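Local coordinates for protein putative glycoside hydrolase (Bacteroides ovatus, PDB 4ONZ) that is a probable carbohydrate-active enzyme of the beta-fructosidase clan, built mainly of beta strands, at residues M231-D242 against P293-P303. Sequence-based numbering, arbitrary orientation. Where two conformers were deposited one is given.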
loop_
_atom_site.group_PDB
_atom_site.type_symbol
_atom_site.label_atom_id
_atom_site.label_comp_id
_atom_site.label_asym_id
_atom_site.label_seq_id
_atom_site.Cartn_x
_atom_site.Cartn_y
_atom_site.Cartn_z
HETATM N N MSE A 231 -18.440 -8.621 -2.427
HETATM C CA MSE A 231 -19.139 -7.357 -2.581
HETATM C C MSE A 231 -18.212 -6.253 -3.020
HETATM O O MSE A 231 -17.280 -5.893 -2.296
HETATM C CB MSE A 231 -19.752 -6.954 -1.245
HETATM C CG MSE A 231 -20.518 -5.648 -1.422
HETATM SE SE MSE A 231 -21.419 -5.162 0.248
HETATM C CE MSE A 231 -19.820 -4.561 1.203
ATOM N N LYS A 232 -18.476 -5.684 -4.196
ATOM C CA LYS A 232 -17.661 -4.585 -4.717
ATOM C C LYS A 232 -18.222 -3.261 -4.232
ATOM O O LYS A 232 -19.420 -3.000 -4.366
ATOM C CB LYS A 232 -17.641 -4.584 -6.244
ATOM C CG LYS A 232 -17.024 -5.818 -6.856
ATOM C CD LYS A 232 -17.128 -5.793 -8.367
ATOM C CE LYS A 232 -16.496 -7.045 -8.942
ATOM N NZ LYS A 232 -16.497 -7.048 -10.426
ATOM N N ILE A 233 -17.348 -2.431 -3.676
ATOM C CA ILE A 233 -17.713 -1.108 -3.201
ATOM C C ILE A 233 -17.637 -0.111 -4.355
ATOM O O ILE A 233 -18.539 0.699 -4.527
ATOM C CB ILE A 233 -16.821 -0.690 -2.029
ATOM C CG1 ILE A 233 -17.030 -1.697 -0.887
ATOM C CG2 ILE A 233 -17.166 0.724 -1.592
ATOM C CD1 ILE A 233 -16.190 -1.437 0.340
ATOM N N ILE A 234 -16.525 -0.138 -5.091
ATOM C CA ILE A 234 -16.387 0.605 -6.343
ATOM C C ILE A 234 -15.637 -0.267 -7.335
ATOM O O ILE A 234 -15.028 -1.281 -6.964
ATOM C CB ILE A 234 -15.673 1.966 -6.225
ATOM C CG1 ILE A 234 -14.253 1.816 -5.662
ATOM C CG2 ILE A 234 -16.519 2.922 -5.395
ATOM C CD1 ILE A 234 -13.398 3.032 -5.928
ATOM N N GLN A 235 -15.721 0.123 -8.599
ATOM C CA GLN A 235 -15.039 -0.570 -9.672
ATOM C C GLN A 235 -14.651 0.448 -10.740
ATOM O O GLN A 235 -14.985 1.631 -10.624
ATOM C CB GLN A 235 -15.891 -1.725 -10.211
ATOM C CG GLN A 235 -17.299 -1.352 -10.618
ATOM C CD GLN A 235 -18.185 -2.577 -10.709
ATOM O OE1 GLN A 235 -19.034 -2.792 -9.853
ATOM N NE2 GLN A 235 -17.947 -3.418 -11.708
ATOM N N PRO A 236 -13.906 0.010 -11.756
ATOM C CA PRO A 236 -13.442 0.939 -12.785
ATOM C C PRO A 236 -14.538 1.608 -13.599
ATOM O O PRO A 236 -15.620 1.044 -13.780
ATOM C CB PRO A 236 -12.555 0.060 -13.664
ATOM C CG PRO A 236 -12.050 -0.979 -12.729
ATOM C CD PRO A 236 -13.203 -1.283 -11.840
ATOM N N ARG A 237 -14.220 2.805 -14.091
ATOM C CA ARG A 237 -15.140 3.646 -14.824
ATOM C C ARG A 237 -14.555 4.105 -16.144
ATOM O O ARG A 237 -13.489 4.723 -16.167
ATOM C CB ARG A 237 -15.401 4.923 -14.029
ATOM C CG ARG A 237 -15.950 4.738 -12.641
ATOM C CD ARG A 237 -16.111 6.085 -11.946
ATOM N NE ARG A 237 -14.839 6.711 -11.578
ATOM C CZ ARG A 237 -14.734 7.870 -10.927
ATOM N NH1 ARG A 237 -15.822 8.548 -10.584
ATOM N NH2 ARG A 237 -13.541 8.366 -10.620
ATOM N N LYS A 238 -15.270 3.859 -17.238
ATOM C CA LYS A 238 -14.820 4.348 -18.531
ATOM C C LYS A 238 -14.807 5.885 -18.491
ATOM O O LYS A 238 -15.582 6.504 -17.760
ATOM C CB LYS A 238 -15.712 3.816 -19.667
ATOM C CG LYS A 238 -17.178 4.221 -19.577
ATOM C CD LYS A 238 -18.011 3.566 -20.670
ATOM C CE LYS A 238 -19.483 3.950 -20.532
ATOM N NZ LYS A 238 -20.345 3.281 -21.544
ATOM N N GLY A 239 -13.895 6.491 -19.243
ATOM C CA GLY A 239 -13.801 7.945 -19.311
ATOM C C GLY A 239 -13.070 8.612 -18.153
ATOM O O GLY A 239 -12.842 9.826 -18.190
ATOM N N HIS A 240 -12.699 7.843 -17.127
ATOM C CA HIS A 240 -11.992 8.386 -15.956
ATOM C C HIS A 240 -10.609 7.764 -15.812
ATOM O O HIS A 240 -10.303 6.750 -16.439
ATOM C CB HIS A 240 -12.784 8.138 -14.667
ATOM C CG HIS A 240 -14.046 8.932 -14.567
ATOM N ND1 HIS A 240 -15.221 8.542 -15.174
ATOM C CD2 HIS A 240 -14.319 10.091 -13.927
ATOM C CE1 HIS A 240 -16.161 9.436 -14.920
ATOM N NE2 HIS A 240 -15.638 10.384 -14.162
ATOM N N PHE A 241 -9.792 8.375 -14.961
ATOM C CA PHE A 241 -8.425 7.908 -14.697
ATOM C C PHE A 241 -8.406 6.480 -14.140
ATOM O O PHE A 241 -7.419 5.766 -14.320
ATOM C CB PHE A 241 -7.699 8.845 -13.702
ATOM C CG PHE A 241 -8.150 8.681 -12.277
ATOM C CD1 PHE A 241 -9.301 9.300 -11.823
ATOM C CD2 PHE A 241 -7.426 7.892 -11.392
ATOM C CE1 PHE A 241 -9.723 9.148 -10.515
ATOM C CE2 PHE A 241 -7.848 7.713 -10.091
ATOM C CZ PHE A 241 -9.001 8.350 -9.646
ATOM N N ASP A 242 -9.473 6.093 -13.433
ATOM C CA ASP A 242 -9.583 4.763 -12.845
ATOM C C ASP A 242 -10.455 3.895 -13.741
ATOM O O ASP A 242 -11.466 3.323 -13.316
ATOM C CB ASP A 242 -10.077 4.821 -11.379
ATOM C CG ASP A 242 -11.437 5.479 -11.209
ATOM O OD1 ASP A 242 -11.921 6.193 -12.114
ATOM O OD2 ASP A 242 -12.031 5.287 -10.127
ATOM N N PRO A 293 -19.113 1.636 6.566
ATOM C CA PRO A 293 -17.932 1.721 5.706
ATOM C C PRO A 293 -18.071 1.147 4.294
ATOM O O PRO A 293 -17.134 1.256 3.513
ATOM C CB PRO A 293 -16.859 0.965 6.503
ATOM C CG PRO A 293 -17.619 -0.005 7.327
ATOM C CD PRO A 293 -18.978 0.582 7.588
ATOM N N TYR A 294 -19.223 0.561 3.971
ATOM C CA TYR A 294 -19.482 0.034 2.635
ATOM C C TYR A 294 -20.212 1.078 1.790
ATOM O O TYR A 294 -20.346 0.925 0.570
ATOM C CB TYR A 294 -20.343 -1.229 2.719
ATOM C CG TYR A 294 -19.851 -2.224 3.735
ATOM C CD1 TYR A 294 -18.596 -2.796 3.612
ATOM C CD2 TYR A 294 -20.640 -2.595 4.825
ATOM C CE1 TYR A 294 -18.134 -3.713 4.537
ATOM C CE2 TYR A 294 -20.177 -3.503 5.766
ATOM C CZ TYR A 294 -18.923 -4.064 5.612
ATOM O OH TYR A 294 -18.443 -4.973 6.528
ATOM N N LYS A 295 -20.676 2.141 2.441
ATOM C CA LYS A 295 -21.475 3.176 1.786
ATOM C C LYS A 295 -20.614 4.341 1.316
ATOM O O LYS A 295 -20.010 5.056 2.122
ATOM C CB LYS A 295 -22.565 3.657 2.750
ATOM C CG LYS A 295 -23.490 4.749 2.238
ATOM C CD LYS A 295 -24.382 5.225 3.379
ATOM C CE LYS A 295 -25.258 6.401 2.983
ATOM N NZ LYS A 295 -26.328 6.015 2.028
ATOM N N VAL A 296 -20.575 4.524 -0.003
ATOM C CA VAL A 296 -19.807 5.592 -0.630
ATOM C C VAL A 296 -20.575 6.906 -0.525
ATOM O O VAL A 296 -21.761 6.954 -0.842
ATOM C CB VAL A 296 -19.544 5.277 -2.122
ATOM C CG1 VAL A 296 -18.879 6.456 -2.832
ATOM C CG2 VAL A 296 -18.701 4.017 -2.247
ATOM N N LEU A 297 -19.903 7.951 -0.052
ATOM C CA LEU A 297 -20.499 9.284 0.053
ATOM C C LEU A 297 -20.037 10.149 -1.099
ATOM O O LEU A 297 -20.812 10.943 -1.615
ATOM C CB LEU A 297 -20.118 9.974 1.366
ATOM C CG LEU A 297 -20.588 9.322 2.662
ATOM C CD1 LEU A 297 -20.200 10.196 3.845
ATOM C CD2 LEU A 297 -22.085 9.065 2.641
ATOM N N ASP A 298 -18.772 10.009 -1.497
ATOM C CA ASP A 298 -18.233 10.817 -2.583
ATOM C C ASP A 298 -16.990 10.150 -3.164
ATOM O O ASP A 298 -16.373 9.306 -2.517
ATOM C CB ASP A 298 -17.908 12.230 -2.076
ATOM C CG ASP A 298 -17.929 13.288 -3.186
ATOM O OD1 ASP A 298 -18.018 12.948 -4.393
ATOM O OD2 ASP A 298 -17.865 14.485 -2.838
ATOM N N ARG A 299 -16.625 10.562 -4.377
ATOM C CA ARG A 299 -15.497 9.987 -5.107
ATOM C C ARG A 299 -14.963 11.050 -6.065
ATOM O O ARG A 299 -15.748 11.746 -6.728
ATOM C CB ARG A 299 -16.004 8.761 -5.876
ATOM C CG ARG A 299 -14.972 7.917 -6.606
ATOM C CD ARG A 299 -15.702 6.764 -7.262
ATOM N NE ARG A 299 -14.865 5.907 -8.089
ATOM C CZ ARG A 299 -15.326 4.852 -8.758
ATOM N NH1 ARG A 299 -16.617 4.540 -8.712
ATOM N NH2 ARG A 299 -14.509 4.111 -9.487
ATOM N N LEU A 300 -13.644 11.227 -6.107
ATOM C CA LEU A 300 -13.053 12.211 -7.018
ATOM C C LEU A 300 -13.194 11.782 -8.472
ATOM O O LEU A 300 -12.937 10.625 -8.811
ATOM C CB LEU A 300 -11.575 12.437 -6.708
ATOM C CG LEU A 300 -11.305 13.058 -5.338
ATOM C CD1 LEU A 300 -9.819 13.208 -5.107
ATOM C CD2 LEU A 300 -11.994 14.400 -5.240
ATOM N N ASP A 301 -13.627 12.715 -9.313
ATOM C CA ASP A 301 -13.743 12.479 -10.745
ATOM C C ASP A 301 -12.376 12.498 -11.405
ATOM O O ASP A 301 -12.143 11.767 -12.358
ATOM C CB ASP A 301 -14.606 13.555 -11.414
ATOM C CG ASP A 301 -16.075 13.366 -11.155
ATOM O OD1 ASP A 301 -16.489 12.229 -10.868
ATOM O OD2 ASP A 301 -16.824 14.353 -11.271
ATOM N N LYS A 302 -11.512 13.377 -10.912
ATOM C CA LYS A 302 -10.162 13.560 -11.417
ATOM C C LYS A 302 -9.184 13.177 -10.326
ATOM O O LYS A 302 -9.483 13.355 -9.137
ATOM C CB LYS A 302 -9.937 15.032 -11.786
ATOM C CG LYS A 302 -10.825 15.560 -12.906
ATOM C CD LYS A 302 -10.482 14.927 -14.239
ATOM C CE LYS A 302 -11.277 15.546 -15.383
ATOM N NZ LYS A 302 -10.786 15.048 -16.702
ATOM N N PRO A 303 -8.002 12.675 -10.710
ATOM C CA PRO A 303 -7.053 12.294 -9.676
ATOM C C PRO A 303 -6.526 13.511 -8.911
ATOM O O PRO A 303 -6.480 14.613 -9.456
ATOM C CB PRO A 303 -5.938 11.580 -10.460
ATOM C CG PRO A 303 -6.028 12.092 -11.853
ATOM C CD PRO A 303 -7.442 12.557 -12.070
HETATM O O HOH W 1 -10.468 11.068 -14.508
#
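Asp242 OD2 accepts from Arg299 NH2 at 2.8 Å, a salt bridge that reaches the oxygen from above the carboxylate plane, and is also hydrogen-bonded to Tyr263 OH of strand 258-266. OD1 of the same carboxylate is gripped side-on by Arg237, whose NE lies 3.0 Å away on the syn lone pair, while NH2 of the same guanidinium shares that oxygen. Arg299 arrives from strand 296-299 as a fully extended chain, its CG anti to the backbone nitrogen (chi1 -174°), and its NH2 also gives a 2.8 Å hydrogen bond to Gln235 O. The Arg237 chain instead bends at chi3 (-71°), which lays its guanidinium flat on that of Arg299, centres 3.8 Å apart and planes only 13° from parallel. Ile234 covers the opposite face of Arg299, and the His240 ring covers the other face of Arg237. At the edge of Arg237, NH2 donates in plane to Leu300 O at 3.0 Å, while Asp301 OD1 makes only a long salt bridge to NH1.

Flanking the charged centre, Phe241 takes Pro303 CB over one ring face in a CH-pi contact, and a water bridges Phe241 N and Asp301 O. Towards the other end, Ile233 and Ile234 pack their CG2 methyls against Val296 CG2. Tyr263 OH also bonds Arg299 NE, tying the network to the sheet. Asp242, with the Gln235 and Leu300 carbonyls, probably compensates the two positive charges and favours their flat stacking, so the shared acid and the two carbonyl bonds join the 231-242 loop to strand 296-299 and the residues after it.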